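Local coordinates for protein cephalosporin acylase (Bacillus halodurans, PDB 2NLZ) that is probably an amide-cleaving acylase of the gamma-glutamyltranspeptidase family, whose Ntn-hydrolase relatives use an N-terminal nucleophile, at residues T296-I301 / R496-Q501; W471-T474 / Q478-V481. The protein carries 1 engineered substitution. All coordinates share one frame; numbering follows the deposited sequence.

Interaction 1: residues T296-I301 / R496-Q501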
# COMPACT_ATOMS: atom_id res chain seq x y z
N THR D 296 3.88 -5.54 -20.89
CA THR D 296 5.25 -5.93 -20.55
C THR D 296 5.31 -7.29 -19.89
O THR D 296 6.04 -8.15 -20.38
CB THR D 296 5.93 -4.89 -19.65
OG1 THR D 296 5.87 -3.61 -20.27
CG2 THR D 296 7.39 -5.25 -19.46
N TYR D 297 4.55 -7.48 -18.81
CA TYR D 297 4.53 -8.78 -18.12
C TYR D 297 4.08 -9.90 -19.04
O TYR D 297 4.65 -10.99 -19.00
CB TYR D 297 3.66 -8.75 -16.85
CG TYR D 297 4.28 -7.99 -15.69
CD1 TYR D 297 5.34 -8.53 -14.95
CD2 TYR D 297 3.80 -6.72 -15.33
CE1 TYR D 297 5.92 -7.81 -13.88
CE2 TYR D 297 4.37 -6.01 -14.27
CZ TYR D 297 5.43 -6.56 -13.55
OH TYR D 297 5.97 -5.84 -12.49
N HIS D 298 3.10 -9.63 -19.90
CA HIS D 298 2.62 -10.63 -20.85
C HIS D 298 3.72 -11.13 -21.75
O HIS D 298 3.98 -12.35 -21.82
CB HIS D 298 1.46 -10.08 -21.69
CG HIS D 298 0.88 -11.08 -22.64
ND1 HIS D 298 0.20 -12.20 -22.21
CD2 HIS D 298 0.85 -11.11 -23.99
CE1 HIS D 298 -0.21 -12.89 -23.27
NE2 HIS D 298 0.18 -12.25 -24.36
N LYS D 299 4.39 -10.21 -22.44
CA LYS D 299 5.49 -10.56 -23.33
C LYS D 299 6.63 -11.28 -22.58
O LYS D 299 7.13 -12.30 -23.05
CB LYS D 299 5.99 -9.34 -24.11
CG LYS D 299 4.99 -8.81 -25.12
CD LYS D 299 5.33 -7.38 -25.53
CE LYS D 299 4.37 -6.86 -26.59
NZ LYS D 299 4.64 -5.43 -26.86
N GLN D 300 7.00 -10.75 -21.40
CA GLN D 300 7.96 -11.43 -20.53
C GLN D 300 7.56 -12.89 -20.37
O GLN D 300 8.28 -13.77 -20.82
CB GLN D 300 8.02 -10.79 -19.13
CG GLN D 300 8.80 -9.50 -19.03
CD GLN D 300 8.92 -8.98 -17.60
OE1 GLN D 300 7.93 -8.87 -16.89
NE2 GLN D 300 10.14 -8.65 -17.18
N ILE D 301 6.40 -13.11 -19.75
CA ILE D 301 5.88 -14.45 -19.41
C ILE D 301 5.74 -15.38 -20.63
O ILE D 301 6.12 -16.55 -20.58
CB ILE D 301 4.53 -14.36 -18.62
CG1 ILE D 301 4.74 -13.71 -17.25
CG2 ILE D 301 3.90 -15.73 -18.40
CD1 ILE D 301 3.48 -13.11 -16.65
N ARG D 496 -6.54 -12.24 -20.04
CA ARG D 496 -5.78 -12.65 -21.22
C ARG D 496 -5.42 -14.14 -21.20
O ARG D 496 -4.65 -14.62 -22.03
CB ARG D 496 -4.53 -11.79 -21.39
CG ARG D 496 -4.83 -10.38 -21.86
CD ARG D 496 -3.61 -9.51 -21.75
NE ARG D 496 -2.74 -9.60 -22.93
CZ ARG D 496 -2.41 -8.56 -23.69
NH1 ARG D 496 -2.87 -7.34 -23.40
NH2 ARG D 496 -1.61 -8.73 -24.74
N GLY D 497 -5.99 -14.87 -20.24
CA GLY D 497 -5.91 -16.33 -20.28
C GLY D 497 -4.98 -17.00 -19.29
O GLY D 497 -5.06 -18.21 -19.10
N HIS D 498 -4.10 -16.21 -18.67
CA HIS D 498 -3.13 -16.74 -17.72
C HIS D 498 -3.80 -17.25 -16.45
O HIS D 498 -4.64 -16.56 -15.87
CB HIS D 498 -2.11 -15.67 -17.33
CG HIS D 498 -1.21 -15.25 -18.45
ND1 HIS D 498 -0.09 -15.96 -18.82
CD2 HIS D 498 -1.27 -14.18 -19.28
CE1 HIS D 498 0.51 -15.34 -19.82
NE2 HIS D 498 -0.19 -14.27 -20.13
N LYS D 499 -3.43 -18.46 -16.03
CA LYS D 499 -3.89 -19.00 -14.75
C LYS D 499 -2.99 -18.47 -13.65
O LYS D 499 -2.06 -19.15 -13.22
CB LYS D 499 -3.90 -20.53 -14.76
CG LYS D 499 -4.86 -21.20 -15.76
CD LYS D 499 -6.31 -21.23 -15.28
CE LYS D 499 -7.28 -21.68 -16.38
NZ LYS D 499 -7.53 -20.62 -17.41
N ILE D 500 -3.26 -17.25 -13.21
CA ILE D 500 -2.44 -16.56 -12.21
C ILE D 500 -2.82 -16.98 -10.80
O ILE D 500 -4.00 -17.03 -10.46
CB ILE D 500 -2.55 -15.01 -12.34
CG1 ILE D 500 -2.10 -14.54 -13.72
CG2 ILE D 500 -1.76 -14.30 -11.24
CD1 ILE D 500 -0.61 -14.51 -13.91
N GLN D 501 -1.80 -17.29 -10.00
CA GLN D 501 -1.96 -17.57 -8.59
C GLN D 501 -1.00 -16.75 -7.72
O GLN D 501 0.23 -16.82 -7.88
CB GLN D 501 -1.75 -19.05 -8.31
CG GLN D 501 -2.01 -19.42 -6.86
CD GLN D 501 -1.47 -20.78 -6.48
OE1 GLN D 501 -1.86 -21.35 -5.46
NE2 GLN D 501 -0.55 -21.31 -7.29
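Two histidines and an arginine make a small, buried polar contact between the first turns of helix 294-314 and the turn that joins helix 487-495 to strand 499-502. His-298 and His-498 meet ring edge to ring edge: ND1 of His-298 lies 3.0 Å from NE2 of His-498 in a hydrogen bond that either ring could donate, and the bond is bent, with an angle of 137°. The rings meet rim to rim, neither over the face of the other, with their planes 79° apart. Arg-496 approaches His-298 differently, from above one face, where its NE lies 3.9 Å above the plane of the His-298 ring, over the centre. Its guanidinium is set obliquely to that ring and brings NH2 to 3.5 Å from CD2 of His-298. The imidazole of His-298 is thus held at its edge by one residue and overlaid by another, a position it reaches with CG anti to the backbone N (chi1 -177°). A Schellman motif ends helix 487-495 just here, with Gly-497 at positive phi as its C-prime residue; the reversal sets Arg-496 and His-498 on the same partner from different directions. One turn further along helix 294-314, Ile-301 adds an apolar contact, its CG2 methyl 3.7 Å from CE1 of His-498. The other ring nitrogen of His-298, NE2, has a weak hydrogen bond to Gly-342 O, and NE of Arg-496 a weak one to Glu-343 O. Leu-493 of helix 487-495 also packs on His-498, as do Glu-302 and Lys-305 of helix 294-314.

Interaction 2: residues W471-T474 / Q478-V481; sequences WQWT and QVQV
Strands 471-473 and 478-481 run antiparallel, their axes 4.5 Å apart at the closest and their directions 157° apart, as the arms of a beta hairpin. Gln-472 and Gln-480 form the hydrogen-bonded pair: Gln-472 N donates to Gln-480 O over 2.7 Å, and Gln-480 N returns an equally short bond to Gln-472 O. Nearer the turn, Thr-474 N reaches Gln-478 O at 3.0 Å in a nearly straight bond (171°). The same two glutamines send their side chains to one face of the hairpin, side by side and pointing the same way, with the amide planes almost perpendicular (80°). Their NE2 atoms come within 3.5 Å of each other, and CG2 of Thr-474 packs across the Gln-480 chain, 3.9 Å from its CD. Shortening Gln-480 to an alanine is likely to open a gap beside CG of Gln-472 and to take away the chain on which the Thr-474 methyl packs. Trp-471, Trp-473, Val-479 and Val-481 occupy the other face, as non-hydrogen-bonded pairs. Trp-471 touches CG1 of Val-481 through its CB (3.9 Å), its indole leading away from the strand partner. The Trp-473 indole presents its edge to CG2 of Val-479, and its NE1 is hydrogen-bonded to Gly-476 O in the turn. Both tryptophans and Val-479 pack against helix 294-314; helix 444-457 borders strand 471-473, with Gln-446 and Gln-450 bonding to its backbone, and strand 499-502 pairs in parallel with the other edge of strand 478-481.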
# COMPACT_ATOMS: atom_id res chain seq x y z
N TRP D 471 7.26 -12.72 -10.82
CA TRP D 471 6.39 -13.75 -11.32
C TRP D 471 7.22 -14.98 -11.64
O TRP D 471 8.44 -14.87 -11.85
CB TRP D 471 5.67 -13.27 -12.59
CG TRP D 471 6.62 -12.79 -13.62
CD1 TRP D 471 7.02 -11.50 -13.83
CD2 TRP D 471 7.32 -13.59 -14.59
NE1 TRP D 471 7.92 -11.45 -14.87
CE2 TRP D 471 8.11 -12.72 -15.35
CE3 TRP D 471 7.34 -14.95 -14.88
CZ2 TRP D 471 8.93 -13.17 -16.38
CZ3 TRP D 471 8.16 -15.40 -15.91
CH2 TRP D 471 8.94 -14.52 -16.64
N GLN D 472 6.57 -16.15 -11.68
CA GLN D 472 7.20 -17.35 -12.22
C GLN D 472 6.21 -18.34 -12.82
O GLN D 472 5.20 -18.67 -12.20
CB GLN D 472 8.13 -18.04 -11.22
CG GLN D 472 7.48 -18.78 -10.08
CD GLN D 472 8.48 -19.66 -9.36
OE1 GLN D 472 9.22 -20.42 -9.99
NE2 GLN D 472 8.51 -19.55 -8.04
N TRP D 473 6.52 -18.81 -14.03
CA TRP D 473 5.72 -19.81 -14.72
C TRP D 473 6.05 -21.22 -14.23
O TRP D 473 7.21 -21.55 -14.03
CB TRP D 473 5.96 -19.71 -16.23
CG TRP D 473 5.52 -20.89 -17.00
CD1 TRP D 473 4.27 -21.15 -17.45
CD2 TRP D 473 6.34 -21.99 -17.41
NE1 TRP D 473 4.25 -22.34 -18.12
CE2 TRP D 473 5.51 -22.88 -18.11
CE3 TRP D 473 7.69 -22.30 -17.25
CZ2 TRP D 473 5.98 -24.07 -18.65
CZ3 TRP D 473 8.16 -23.49 -17.79
CH2 TRP D 473 7.30 -24.36 -18.48
N THR D 474 5.02 -22.05 -14.04
CA THR D 474 5.23 -23.45 -13.62
C THR D 474 4.80 -24.50 -14.66
O THR D 474 5.66 -25.21 -15.20
CB THR D 474 4.53 -23.77 -12.27
OG1 THR D 474 3.11 -23.55 -12.39
CG2 THR D 474 5.10 -22.93 -11.14
N GLN D 478 -0.15 -21.80 -16.10
CA GLN D 478 0.05 -21.51 -14.68
C GLN D 478 1.24 -20.59 -14.40
O GLN D 478 2.38 -20.91 -14.71
CB GLN D 478 0.25 -22.82 -13.91
CG GLN D 478 -1.04 -23.52 -13.52
CD GLN D 478 -1.65 -22.97 -12.24
OE1 GLN D 478 -2.87 -22.87 -12.12
NE2 GLN D 478 -0.79 -22.60 -11.28
N VAL D 479 0.96 -19.43 -13.80
CA VAL D 479 2.00 -18.48 -13.40
C VAL D 479 1.75 -18.03 -11.97
O VAL D 479 0.70 -17.47 -11.67
CB VAL D 479 2.00 -17.21 -14.29
CG1 VAL D 479 3.04 -16.25 -13.81
CG2 VAL D 479 2.25 -17.56 -15.73
N GLN D 480 2.72 -18.28 -11.10
CA GLN D 480 2.68 -17.79 -9.72
C GLN D 480 3.22 -16.37 -9.64
O GLN D 480 4.22 -16.05 -10.29
CB GLN D 480 3.54 -18.68 -8.84
CG GLN D 480 3.17 -20.15 -8.93
CD GLN D 480 3.91 -21.02 -7.94
OE1 GLN D 480 3.35 -21.97 -7.39
NE2 GLN D 480 5.17 -20.70 -7.70
N VAL D 481 2.54 -15.51 -8.87
CA VAL D 481 3.06 -14.15 -8.59
C VAL D 481 3.15 -13.85 -7.09
O VAL D 481 2.56 -14.54 -6.26
CB VAL D 481 2.25 -13.03 -9.30
CG1 VAL D 481 2.23 -13.24 -10.81
CG2 VAL D 481 0.81 -12.91 -8.73

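Overall arrangement
From the N terminus, the chain first passes through 296-301 in helix 294-314 and, much later, enters the hairpin, where interaction 2 closes a tight turn of three residues between 471-474 and 478-481. Helix 487-495 follows and leads into 496-501, which returns to helix 294-314, so that interaction 1 closes a loop of 194 intervening residues with interaction 2 nested inside it. The two centres lie about 8 Å apart. Strand 499-502 completes a three-stranded mixed sheet beside 478-481, probable hydrogen bonds joining Gln-501 to Val-479 and Val-481. Ile-301 on Val-479 and Tyr-297 on Trp-471 then fasten helix 294-314 to this sheet.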